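Local coordinates for amphiphysin (PDB 1URU), which probably binds and senses curved membranes during endocytosis, using a dimeric, coiled-coil BAR domain, at residues A195-D198 and S199-L202; I119-N122 and T123-Q127; K163-V166 and K167-G171; L43-F46 and N47-Q50; D93-Q96 and A97-A101. All coordinates share one frame; numbering follows the deposited sequence.

Contact 1: A195-D198 and S199-L202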
loop_
_atom_site.group_PDB
_atom_site.type_symbol
_atom_site.label_atom_id
_atom_site.label_comp_id
_atom_site.label_asym_id
_atom_site.label_seq_id
_atom_site.Cartn_x
_atom_site.Cartn_y
_atom_site.Cartn_z
ATOM N N ALA A 195 -23.650 -0.648 -29.961
ATOM C CA ALA A 195 -23.117 -1.972 -29.720
ATOM C C ALA A 195 -22.034 -1.918 -28.661
ATOM O O ALA A 195 -22.070 -2.706 -27.738
ATOM C CB ALA A 195 -22.562 -2.572 -31.033
ATOM N N LEU A 196 -21.092 -0.979 -28.806
ATOM C CA LEU A 196 -19.971 -0.783 -27.874
ATOM C C LEU A 196 -20.434 -0.284 -26.524
ATOM O O LEU A 196 -19.893 -0.670 -25.488
ATOM C CB LEU A 196 -18.949 0.223 -28.453
ATOM C CG LEU A 196 -17.732 0.726 -27.621
ATOM C CD1 LEU A 196 -16.887 -0.398 -26.997
ATOM C CD2 LEU A 196 -16.842 1.602 -28.490
ATOM N N TYR A 197 -21.421 0.593 -26.546
ATOM C CA TYR A 197 -22.016 1.111 -25.334
ATOM C C TYR A 197 -22.651 0.004 -24.507
ATOM O O TYR A 197 -22.582 0.024 -23.285
ATOM C CB TYR A 197 -23.063 2.179 -25.677
ATOM C CG TYR A 197 -23.495 2.971 -24.481
ATOM C CD1 TYR A 197 -22.559 3.692 -23.728
ATOM C CD2 TYR A 197 -24.820 2.977 -24.064
ATOM C CE1 TYR A 197 -22.937 4.406 -22.591
ATOM C CE2 TYR A 197 -25.214 3.700 -22.935
ATOM C CZ TYR A 197 -24.262 4.409 -22.202
ATOM O OH TYR A 197 -24.632 5.121 -21.084
ATOM N N ASP A 198 -23.262 -0.966 -25.171
ATOM C CA ASP A 198 -23.926 -2.048 -24.458
ATOM C C ASP A 198 -22.910 -3.015 -23.889
ATOM O O ASP A 198 -23.085 -3.489 -22.777
ATOM C CB ASP A 198 -24.937 -2.748 -25.355
ATOM C CG ASP A 198 -26.109 -1.839 -25.702
ATOM O OD1 ASP A 198 -26.516 -1.059 -24.793
ATOM O OD2 ASP A 198 -26.666 -1.814 -26.836
ATOM N N SER A 199 -21.828 -3.267 -24.615
ATOM C CA SER A 199 -20.701 -4.021 -24.073
ATOM C C SER A 199 -20.252 -3.561 -22.678
ATOM O O SER A 199 -19.746 -4.369 -21.916
ATOM C CB SER A 199 -19.506 -3.980 -25.023
ATOM O OG SER A 199 -18.959 -2.680 -25.097
ATOM N N ARG A 200 -20.470 -2.290 -22.332
ATOM C CA ARG A 200 -20.038 -1.741 -21.029
ATOM C C ARG A 200 -20.460 -2.561 -19.802
ATOM O O ARG A 200 -19.705 -2.647 -18.842
ATOM C CB ARG A 200 -20.456 -0.253 -20.862
ATOM C CG ARG A 200 -21.753 -0.002 -20.096
ATOM C CD ARG A 200 -22.405 1.373 -20.301
ATOM N NE ARG A 200 -23.692 1.194 -20.996
ATOM C CZ ARG A 200 -24.895 1.453 -20.485
ATOM N NH1 ARG A 200 -25.041 1.978 -19.278
ATOM N NH2 ARG A 200 -25.970 1.215 -21.223
ATOM N N ILE A 201 -21.660 -3.130 -19.822
ATOM C CA ILE A 201 -22.197 -3.836 -18.665
ATOM C C ILE A 201 -21.422 -5.123 -18.504
ATOM O O ILE A 201 -20.851 -5.374 -17.453
ATOM C CB ILE A 201 -23.703 -4.186 -18.844
ATOM C CG1 ILE A 201 -24.588 -2.937 -18.848
ATOM C CG2 ILE A 201 -24.184 -5.131 -17.720
ATOM C CD1 ILE A 201 -25.892 -3.122 -19.641
ATOM N N LEU A 202 -21.416 -5.936 -19.554
ATOM C CA LEU A 202 -20.720 -7.213 -19.529
ATOM C C LEU A 202 -19.231 -7.047 -19.198
ATOM O O LEU A 202 -18.661 -7.858 -18.470
ATOM C CB LEU A 202 -20.879 -7.961 -20.867
ATOM C CG LEU A 202 -20.145 -9.313 -20.985
ATOM C CD1 LEU A 202 -20.751 -10.364 -20.059
ATOM C CD2 LEU A 202 -20.115 -9.798 -22.443
#

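Contact 2: I119-N122 and T123-Q127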
loop_
_atom_site.group_PDB
_atom_site.type_symbol
_atom_site.label_atom_id
_atom_site.label_comp_id
_atom_site.label_asym_id
_atom_site.label_seq_id
_atom_site.Cartn_x
_atom_site.Cartn_y
_atom_site.Cartn_z
ATOM N N ILE A 119 -5.192 -6.492 -17.635
ATOM C CA ILE A 119 -5.076 -6.614 -19.099
ATOM C C ILE A 119 -6.433 -6.467 -19.821
ATOM O O ILE A 119 -6.509 -5.745 -20.812
ATOM C CB ILE A 119 -4.342 -7.928 -19.542
ATOM C CG1 ILE A 119 -2.835 -7.719 -19.642
ATOM C CG2 ILE A 119 -4.782 -8.386 -20.921
ATOM C CD1 ILE A 119 -2.132 -7.961 -18.386
ATOM N N PRO A 120 -7.492 -7.157 -19.393
ATOM C CA PRO A 120 -8.810 -6.874 -19.955
ATOM C C PRO A 120 -9.172 -5.407 -19.855
ATOM O O PRO A 120 -9.869 -4.916 -20.737
ATOM C CB PRO A 120 -9.750 -7.745 -19.104
ATOM C CG PRO A 120 -8.936 -8.868 -18.745
ATOM C CD PRO A 120 -7.555 -8.293 -18.453
ATOM N N LEU A 121 -8.724 -4.718 -18.804
ATOM C CA LEU A 121 -9.073 -3.298 -18.629
ATOM C C LEU A 121 -8.374 -2.433 -19.653
ATOM O O LEU A 121 -8.974 -1.499 -20.181
ATOM C CB LEU A 121 -8.745 -2.822 -17.222
ATOM C CG LEU A 121 -9.052 -1.375 -16.818
ATOM C CD1 LEU A 121 -10.483 -0.943 -17.138
ATOM C CD2 LEU A 121 -8.721 -1.183 -15.319
ATOM N N ASN A 122 -7.113 -2.779 -19.928
ATOM C CA ASN A 122 -6.276 -2.070 -20.899
ATOM C C ASN A 122 -6.769 -2.354 -22.308
ATOM O O ASN A 122 -6.687 -1.482 -23.162
ATOM C CB ASN A 122 -4.788 -2.467 -20.780
ATOM C CG ASN A 122 -4.098 -1.883 -19.540
ATOM O OD1 ASN A 122 -4.502 -0.868 -18.984
ATOM N ND2 ASN A 122 -3.043 -2.542 -19.113
ATOM N N THR A 123 -7.300 -3.559 -22.529
ATOM C CA THR A 123 -7.837 -3.961 -23.836
ATOM C C THR A 123 -9.188 -3.290 -24.168
ATOM O O THR A 123 -9.417 -2.837 -25.285
ATOM C CB THR A 123 -7.979 -5.486 -23.886
ATOM O OG1 THR A 123 -6.685 -6.082 -23.968
ATOM C CG2 THR A 123 -8.642 -5.947 -25.146
ATOM N N TYR A 124 -10.066 -3.244 -23.181
ATOM C CA TYR A 124 -11.365 -2.623 -23.313
ATOM C C TYR A 124 -11.177 -1.134 -23.450
ATOM O O TYR A 124 -11.848 -0.478 -24.245
ATOM C CB TYR A 124 -12.216 -2.949 -22.087
ATOM C CG TYR A 124 -13.465 -2.121 -21.897
ATOM C CD1 TYR A 124 -14.650 -2.407 -22.599
ATOM C CD2 TYR A 124 -13.476 -1.067 -20.988
ATOM C CE1 TYR A 124 -15.807 -1.630 -22.404
ATOM C CE2 TYR A 124 -14.604 -0.303 -20.782
ATOM C CZ TYR A 124 -15.772 -0.582 -21.472
ATOM O OH TYR A 124 -16.882 0.196 -21.196
ATOM N N THR A 125 -10.237 -0.607 -22.689
ATOM C CA THR A 125 -9.946 0.817 -22.729
ATOM C C THR A 125 -9.342 1.270 -24.061
ATOM O O THR A 125 -9.558 2.418 -24.469
ATOM C CB THR A 125 -9.017 1.181 -21.577
ATOM O OG1 THR A 125 -9.703 0.956 -20.338
ATOM C CG2 THR A 125 -8.750 2.647 -21.563
ATOM N N GLY A 126 -8.599 0.370 -24.718
ATOM C CA GLY A 126 -7.836 0.685 -25.920
ATOM C C GLY A 126 -8.684 0.706 -27.175
ATOM O O GLY A 126 -8.277 1.251 -28.211
ATOM N N GLN A 127 -9.875 0.126 -27.109
ATOM C CA GLN A 127 -10.741 0.135 -28.274
ATOM C C GLN A 127 -11.402 1.486 -28.492
ATOM O O GLN A 127 -11.853 1.758 -29.598
ATOM C CB GLN A 127 -11.762 -1.001 -28.229
ATOM C CG GLN A 127 -12.842 -0.859 -27.197
ATOM C CD GLN A 127 -13.445 -2.192 -26.793
ATOM O OE1 GLN A 127 -13.281 -3.191 -27.473
ATOM N NE2 GLN A 127 -14.144 -2.200 -25.672
#

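Contact 3: K163-V166 and K167-G171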
loop_
_atom_site.group_PDB
_atom_site.type_symbol
_atom_site.label_atom_id
_atom_site.label_comp_id
_atom_site.label_asym_id
_atom_site.label_seq_id
_atom_site.Cartn_x
_atom_site.Cartn_y
_atom_site.Cartn_z
ATOM N N LYS A 163 -28.922 21.364 -72.132
ATOM C CA LYS A 163 -28.480 20.737 -73.391
ATOM C C LYS A 163 -27.019 20.276 -73.417
ATOM O O LYS A 163 -26.671 19.390 -74.200
ATOM C CB LYS A 163 -28.711 21.693 -74.576
ATOM C CG LYS A 163 -30.190 21.986 -74.889
ATOM C CD LYS A 163 -30.505 21.750 -76.378
ATOM C CE LYS A 163 -31.843 22.377 -76.796
ATOM N NZ LYS A 163 -31.649 23.622 -77.615
ATOM N N ASP A 164 -26.171 20.895 -72.592
ATOM C CA ASP A 164 -24.736 20.571 -72.532
ATOM C C ASP A 164 -24.313 20.323 -71.095
ATOM O O ASP A 164 -24.494 21.192 -70.233
ATOM C CB ASP A 164 -23.876 21.737 -73.069
ATOM C CG ASP A 164 -23.571 21.622 -74.554
ATOM O OD1 ASP A 164 -23.427 20.476 -75.051
ATOM O OD2 ASP A 164 -23.442 22.630 -75.298
ATOM N N ASP A 165 -23.736 19.155 -70.840
ATOM C CA ASP A 165 -23.009 18.940 -69.597
ATOM C C ASP A 165 -21.520 19.050 -69.921
ATOM O O ASP A 165 -20.956 18.161 -70.574
ATOM C CB ASP A 165 -23.338 17.561 -68.982
ATOM C CG ASP A 165 -24.316 17.640 -67.792
ATOM O OD1 ASP A 165 -24.905 18.721 -67.521
ATOM O OD2 ASP A 165 -24.552 16.649 -67.065
ATOM N N VAL A 166 -20.895 20.155 -69.500
ATOM C CA VAL A 166 -19.435 20.252 -69.531
ATOM C C VAL A 166 -18.946 19.068 -68.689
ATOM O O VAL A 166 -19.705 18.548 -67.854
ATOM C CB VAL A 166 -18.878 21.605 -68.931
ATOM C CG1 VAL A 166 -17.370 21.779 -69.263
ATOM C CG2 VAL A 166 -19.704 22.849 -69.395
ATOM N N LYS A 167 -17.702 18.634 -68.892
ATOM C CA LYS A 167 -17.113 17.624 -68.007
ATOM C C LYS A 167 -16.950 18.141 -66.551
ATOM O O LYS A 167 -16.526 17.390 -65.672
ATOM C CB LYS A 167 -15.788 17.107 -68.583
ATOM C CG LYS A 167 -15.942 16.509 -69.985
ATOM C CD LYS A 167 -15.427 15.066 -70.096
ATOM C CE LYS A 167 -15.876 14.424 -71.431
ATOM N NZ LYS A 167 -14.908 13.407 -71.980
ATOM N N LEU A 168 -17.308 19.412 -66.316
ATOM C CA LEU A 168 -17.276 20.043 -64.987
ATOM C C LEU A 168 -18.419 19.551 -64.085
ATOM O O LEU A 168 -18.206 19.343 -62.895
ATOM C CB LEU A 168 -17.282 21.595 -65.093
ATOM C CG LEU A 168 -16.127 22.303 -65.854
ATOM C CD1 LEU A 168 -16.505 23.715 -66.351
ATOM C CD2 LEU A 168 -14.839 22.370 -65.012
ATOM N N THR A 169 -19.619 19.362 -64.641
ATOM C CA THR A 169 -20.724 18.750 -63.883
ATOM C C THR A 169 -20.652 17.226 -63.872
ATOM O O THR A 169 -21.586 16.583 -63.415
ATOM C CB THR A 169 -22.128 19.138 -64.418
ATOM O OG1 THR A 169 -22.284 18.659 -65.759
ATOM C CG2 THR A 169 -22.319 20.623 -64.504
ATOM N N LYS A 170 -19.583 16.644 -64.400
ATOM C CA LYS A 170 -19.298 15.246 -64.129
ATOM C C LYS A 170 -18.152 15.157 -63.103
ATOM O O LYS A 170 -17.303 14.278 -63.157
ATOM C CB LYS A 170 -19.027 14.502 -65.426
ATOM C CG LYS A 170 -20.155 14.672 -66.454
ATOM C CD LYS A 170 -19.728 14.214 -67.854
ATOM C CE LYS A 170 -20.029 15.281 -68.921
ATOM N NZ LYS A 170 -19.678 14.859 -70.305
ATOM N N GLY A 171 -18.134 16.138 -62.199
ATOM C CA GLY A 171 -17.695 15.965 -60.830
ATOM C C GLY A 171 -18.933 15.642 -59.988
ATOM O O GLY A 171 -18.872 15.605 -58.754
#

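Contact 4: L43-F46 and N47-Q50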
loop_
_atom_site.group_PDB
_atom_site.type_symbol
_atom_site.label_atom_id
_atom_site.label_comp_id
_atom_site.label_asym_id
_atom_site.label_seq_id
_atom_site.Cartn_x
_atom_site.Cartn_y
_atom_site.Cartn_z
ATOM N N LEU A 43 -22.816 9.650 -29.522
ATOM C CA LEU A 43 -21.544 10.294 -29.238
ATOM C C LEU A 43 -21.383 10.689 -27.785
ATOM O O LEU A 43 -20.304 10.538 -27.252
ATOM C CB LEU A 43 -21.385 11.561 -30.082
ATOM C CG LEU A 43 -21.028 11.409 -31.551
ATOM C CD1 LEU A 43 -20.577 12.768 -32.080
ATOM C CD2 LEU A 43 -19.935 10.378 -31.757
ATOM N N ASN A 44 -22.432 11.230 -27.159
ATOM C CA ASN A 44 -22.331 11.687 -25.780
ATOM C C ASN A 44 -22.084 10.510 -24.901
ATOM O O ASN A 44 -21.313 10.597 -23.962
ATOM C CB ASN A 44 -23.583 12.409 -25.309
ATOM C CG ASN A 44 -23.756 13.759 -25.968
ATOM O OD1 ASN A 44 -22.953 14.177 -26.819
ATOM N ND2 ASN A 44 -24.833 14.446 -25.599
ATOM N N ASN A 45 -22.735 9.405 -25.236
ATOM C CA ASN A 45 -22.629 8.157 -24.499
ATOM C C ASN A 45 -21.258 7.539 -24.627
ATOM O O ASN A 45 -20.819 6.868 -23.732
ATOM C CB ASN A 45 -23.643 7.141 -25.029
ATOM C CG ASN A 45 -25.063 7.426 -24.585
ATOM O OD1 ASN A 45 -25.320 8.323 -23.770
ATOM N ND2 ASN A 45 -26.008 6.663 -25.141
ATOM N N PHE A 46 -20.602 7.757 -25.754
ATOM C CA PHE A 46 -19.338 7.112 -26.057
ATOM C C PHE A 46 -18.197 7.889 -25.408
ATOM O O PHE A 46 -17.278 7.299 -24.820
ATOM C CB PHE A 46 -19.151 7.037 -27.574
ATOM C CG PHE A 46 -17.725 6.889 -28.002
ATOM C CD1 PHE A 46 -17.123 5.652 -28.021
ATOM C CD2 PHE A 46 -16.981 7.998 -28.375
ATOM C CE1 PHE A 46 -15.812 5.521 -28.415
ATOM C CE2 PHE A 46 -15.675 7.863 -28.754
ATOM C CZ PHE A 46 -15.091 6.616 -28.773
ATOM N N ASN A 47 -18.261 9.213 -25.557
ATOM C CA ASN A 47 -17.393 10.134 -24.848
ATOM C C ASN A 47 -17.408 9.855 -23.350
ATOM O O ASN A 47 -16.358 9.835 -22.720
ATOM C CB ASN A 47 -17.840 11.576 -25.088
ATOM C CG ASN A 47 -17.473 12.099 -26.461
ATOM O OD1 ASN A 47 -16.593 11.584 -27.142
ATOM N ND2 ASN A 47 -18.159 13.144 -26.870
ATOM N N ARG A 48 -18.600 9.636 -22.799
ATOM C CA ARG A 48 -18.768 9.331 -21.375
ATOM C C ARG A 48 -18.273 7.937 -21.015
ATOM O O ARG A 48 -17.752 7.722 -19.916
ATOM C CB ARG A 48 -20.240 9.454 -20.943
ATOM C CG ARG A 48 -20.668 10.866 -20.490
ATOM C CD ARG A 48 -22.195 11.078 -20.244
ATOM N NE ARG A 48 -23.009 9.978 -20.781
ATOM C CZ ARG A 48 -23.373 8.885 -20.114
ATOM N NH1 ARG A 48 -23.027 8.710 -18.840
ATOM N NH2 ARG A 48 -24.078 7.948 -20.731
ATOM N N GLN A 49 -18.460 6.990 -21.932
ATOM C CA GLN A 49 -17.998 5.614 -21.729
ATOM C C GLN A 49 -16.465 5.616 -21.721
ATOM O O GLN A 49 -15.857 4.978 -20.872
ATOM C CB GLN A 49 -18.547 4.682 -22.819
ATOM C CG GLN A 49 -18.226 3.211 -22.634
ATOM C CD GLN A 49 -18.743 2.319 -23.772
ATOM O OE1 GLN A 49 -19.190 2.805 -24.801
ATOM N NE2 GLN A 49 -18.690 1.015 -23.569
ATOM N N GLN A 50 -15.866 6.369 -22.649
ATOM C CA GLN A 50 -14.416 6.502 -22.767
ATOM C C GLN A 50 -13.791 7.258 -21.591
ATOM O O GLN A 50 -12.715 6.927 -21.158
ATOM C CB GLN A 50 -14.057 7.207 -24.075
ATOM C CG GLN A 50 -12.586 7.569 -24.233
ATOM C CD GLN A 50 -12.294 8.152 -25.591
ATOM O OE1 GLN A 50 -12.986 9.076 -26.046
ATOM N NE2 GLN A 50 -11.278 7.624 -26.249
#

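Contact 5: D93-Q96 and A97-A101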
loop_
_atom_site.group_PDB
_atom_site.type_symbol
_atom_site.label_atom_id
_atom_site.label_comp_id
_atom_site.label_asym_id
_atom_site.label_seq_id
_atom_site.Cartn_x
_atom_site.Cartn_y
_atom_site.Cartn_z
ATOM N N ASP A 93 9.998 -21.136 14.404
ATOM C CA ASP A 93 10.047 -21.719 13.057
ATOM C C ASP A 93 8.681 -21.545 12.409
ATOM O O ASP A 93 8.573 -21.301 11.196
ATOM C CB ASP A 93 10.421 -23.210 13.088
ATOM C CG ASP A 93 11.787 -23.480 13.701
ATOM O OD1 ASP A 93 12.787 -22.801 13.358
ATOM O OD2 ASP A 93 11.943 -24.392 14.538
ATOM N N ALA A 94 7.647 -21.680 13.251
ATOM C CA ALA A 94 6.264 -21.390 12.872
ATOM C C ALA A 94 6.107 -19.959 12.359
ATOM O O ALA A 94 5.298 -19.720 11.491
ATOM C CB ALA A 94 5.327 -21.630 14.037
ATOM N N LEU A 95 6.880 -19.022 12.902
ATOM C CA LEU A 95 6.806 -17.622 12.505
ATOM C C LEU A 95 7.433 -17.455 11.151
ATOM O O LEU A 95 6.828 -16.853 10.262
ATOM C CB LEU A 95 7.544 -16.736 13.502
ATOM C CG LEU A 95 7.620 -15.245 13.204
ATOM C CD1 LEU A 95 6.370 -14.589 13.689
ATOM C CD2 LEU A 95 8.818 -14.633 13.870
ATOM N N GLN A 96 8.644 -17.986 10.986
ATOM C CA GLN A 96 9.301 -17.981 9.690
ATOM C C GLN A 96 8.317 -18.485 8.659
ATOM O O GLN A 96 8.184 -17.889 7.601
ATOM C CB GLN A 96 10.510 -18.895 9.672
ATOM C CG GLN A 96 11.632 -18.508 10.593
ATOM C CD GLN A 96 12.308 -17.205 10.201
ATOM O OE1 GLN A 96 12.544 -16.949 9.018
ATOM N NE2 GLN A 96 12.625 -16.380 11.198
ATOM N N ALA A 97 7.607 -19.561 8.996
ATOM C CA ALA A 97 6.774 -20.286 8.047
ATOM C C ALA A 97 5.556 -19.492 7.610
ATOM O O ALA A 97 5.241 -19.393 6.414
ATOM C CB ALA A 97 6.331 -21.610 8.653
ATOM N N GLN A 98 4.875 -18.923 8.594
ATOM C CA GLN A 98 3.624 -18.230 8.358
ATOM C C GLN A 98 3.892 -16.881 7.678
ATOM O O GLN A 98 3.044 -16.320 6.999
ATOM C CB GLN A 98 2.898 -18.046 9.676
ATOM C CG GLN A 98 1.405 -18.181 9.553
ATOM C CD GLN A 98 0.925 -19.600 9.490
ATOM O OE1 GLN A 98 1.489 -20.479 10.122
ATOM N NE2 GLN A 98 -0.152 -19.824 8.746
ATOM N N THR A 99 5.103 -16.393 7.866
ATOM C CA THR A 99 5.603 -15.225 7.172
ATOM C C THR A 99 5.839 -15.490 5.690
ATOM O O THR A 99 5.462 -14.676 4.854
ATOM C CB THR A 99 6.910 -14.820 7.843
ATOM O OG1 THR A 99 6.596 -14.091 9.024
ATOM C CG2 THR A 99 7.761 -13.873 6.981
ATOM N N GLY A 100 6.491 -16.607 5.367
ATOM C CA GLY A 100 6.710 -16.988 3.982
ATOM C C GLY A 100 5.381 -17.196 3.260
ATOM O O GLY A 100 5.210 -16.757 2.122
ATOM N N ALA A 101 4.429 -17.832 3.935
ATOM C CA ALA A 101 3.091 -18.014 3.398
ATOM C C ALA A 101 2.478 -16.683 2.937
ATOM O O ALA A 101 1.810 -16.621 1.893
ATOM C CB ALA A 101 2.196 -18.675 4.451
#

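Contact 1: A195-D198 and S199-L202
The guanidinium of Arg200 lies nearly flat over one face of the Tyr197 ring, the two planes only 18° apart and their centres 3.8 Å from each other. NE stands above the middle of the ring, while on the guanidinium's own face it is ring atom CE2 that sits beneath, offset toward the rim. This is a stack and a cation-pi contact together, and the methylene before it joins in: Arg200 CD makes a CH-pi contact, 4.1 Å from the ring centroid. At the guanidinium's edge, Asp198 OD1 comes near the plane but stays 4.3 Å from Arg200 NH2, beyond salt-bridge range.

The chain turns at CD (chi3 114°), which brings NE back over its own helix to donate to Tyr197 O at 2.8 Å, with the oxygen lying in the guanidinium plane. Arg200 N reaches the same oxygen from the other face of the carbonyl, at 3.3 Å, so one backbone acceptor takes two bonds from a single residue. All this happens on helix 172-239, one of the three long helices that wind together in the BAR coiled coil, where this surface also meets the second subunit. Arg200 NH1 forms a salt bridge with Glu86 of the second subunit, and Trp89 of that subunit packs on Arg200. With an alanine here, that glutamate is likely to lose its partner and this face of the tyrosine its stacked group. The phenol OH of Tyr197, at the far end of the ring, takes a weak hydrogen bond from Arg48 NH2 of helix 35-84.

Contact 2: I119-N122 and T123-Q127
Thr125 folds back onto the preceding turn of helix and gives Leu121 O two bonds, one from OG1 at 2.6 Å and one from the backbone N at 2.9 Å. The two donors arrive from opposite faces of the carbonyl plane. The hydroxyl is brought there by chi1 of -65°, which sets OG1 beside its own backbone N and opposite the carbonyl carbon. Thr125 is buried, and Leu121 O satisfies its hydroxyl. Leu121 runs alongside Thr125, the two side chains pointing the same way, and CD1 of Leu121 passes 3.8 Å from Thr125 OG1.

Two residues earlier the pattern recurs. Thr123 N and Thr123 OG1 both donate to Ile119 O; the hydroxyl, 3.2 Å from that oxygen, stands well above the carbonyl plane, whereas the amide approaches close to the line of the C=O bond.

Between them, Tyr124 N donates to Pro120 O at 3.0 Å. Pro120 has no N-H to offer to the turn before, and the helix kinks there. Tyr124 carries its ring away from this backbone, CG lying opposite the backbone N (chi1 166°). Its hydroxyl hydrogen-bonds with Gln49 of helix 35-84, and its ring stacks on Phe203 and meets Phe128 edge to face. Asn122 OD1 takes its bond from Gln57 NE2.

Leu121 and Tyr124 each reach both helix 35-84 and helix 172-239, while Thr125 packs on helix 35-84, within the three-helix coiled coil of the BAR domain.

Contact 3: K163-V166 and K167-G171
A type I beta turn from Val166 to Thr169 shapes the loop that joins helix 92-156 to helix 172-239, about 53 Å from the centre of the chain, near one end of the elongated BAR domain. Its closing bond is weak: Thr169 N donates to Val166 O at 3.3 Å. The hydroxyl of the same threonine adds a second weak bond, OG1 standing between its own backbone N and carbonyl carbon (chi1 63°), a rotation that brings it within 3.3 Å of Val166 O.

OG1 also sits squarely over the flat face of the Asp165 carboxylate, 3.0 Å from CG. From there it is almost equally far from the two carboxylate oxygens, but the angles are wrong for a hydrogen bond to either, and the two side chains cross at about a right angle. Val166 and Leu168, both solvent-exposed, run side by side, with CG1 of the valine 3.6 Å from CD1 of the leucine. Lys170 bends at chi3, which lays its CE methylene beside the carbonyls of Asp165 and Val166, 3.4 Å from Asp165 O. Just beyond, Gly171 takes the N-cap position of helix 172-239.

Because both bonds closing the turn are weak, the packing of Thr169 on Phe152 and Leu155 of helix 92-156 probably matters as much. The loop's lysines, partly offset by Asp164 and Asp165, may contribute to the basic tips through which BAR domains meet membranes.

Contact 4: L43-F46 and N47-Q50
Phe46 leaves its helix with CB beside the amide of the next residue and CG set opposite its own backbone N (chi1 158°), which carries the ring outward from the helix, one side of it near Asn47 and Gln50. CG comes 3.4 Å from Asn47 N. Further out, CD2 meets Asn47 OD1 at 3.8 Å, and CE2 lies 4.0 Å from Gln50 OE1. Both amides cross the ring obliquely, their planes turned from it by about 48°. Met131 of helix 92-156 also packs on it. The backbone carbonyl of Phe46 accepts from Gln50 N at 2.8 Å.

Cutting the ring back to the methyl of an alanine is likely to open a gap against Met131 and leave the Gln50 amide freer to turn.

On another side of the helix Asn45 and Arg48 lie alongside each other. Arg48 NH2 gives a weak but straight bond to Asn45 OD1 at 3.3 Å, edge-on from the guanidinium, whose plane is nearly perpendicular to the amide. Gln49, stretched out fully, brings NE2 to Leu196 O of helix 172-239 and to Tyr124 OH of helix 92-156. With Phe46 packed on helix 92-156 and Gln49 reaching both other helices, the arrangement fits a helix of the three-helix BAR coiled coil.

Contact 5: D93-Q96 and A97-A101
Leu95 and Thr99, one turn apart, leave the helix in roughly the same direction, and both side chains pack on Cys82 of helix 35-84. Between themselves they barely meet: Leu95 CG is 4.5 Å from Thr99 OG1. The threonine faces back to the backbone instead, with OG1 beside its own backbone N (chi1 -80°), and may give Leu95 O a weak bond, though the position of that hydroxyl is not certain. The firm link is Thr99 N to the same carbonyl, 3.0 Å long. Thr99 CB also rests 3.3 Å from Gln96 O.

A second pair runs along another side of the helix. Ala94 and Gln98 leave the backbone nearly parallel, and both turn to helix 172-239, where they touch Ile232 and Glu228 respectively. CB of Gln98 lies 3.4 Å from Ala94 O, and the chain then bends sharply at CG (chi2 79°). Ala97 CB lies 3.4 Å from Asp93 O.

The backbone carries the regular bonding of an alpha helix, from Ala97 N to Asp93 O through to Gly100 N and Gln96 O at 3.1 Å. These carbonyls are bonded within the helix, and apolar Leu95 and Ala94 probably contribute much of the segment's contact with its neighbours, through Cys82 of helix 35-84 and through Leu229 and Ile232 of helix 172-239.

How the contacts relate
From the N terminus the order is contact 4 on helix 35-84, contacts 5 and 2 on helix 92-156, contact 3 in the following loop, and contact 1 on helix 172-239. Each joins two adjoining segments, so none closes a long loop, and they run in series without nesting or crossing; only contact 3 makes a turn, between the last two helices. Contacts 1, 2 and 4 meet where the three helices run together: Gln49 ties all three to one another, and Arg200 CB packs on Tyr124 OH. Contacts 3 and 5 mark opposite sides of the chain's centre, about 89 Å apart between centres.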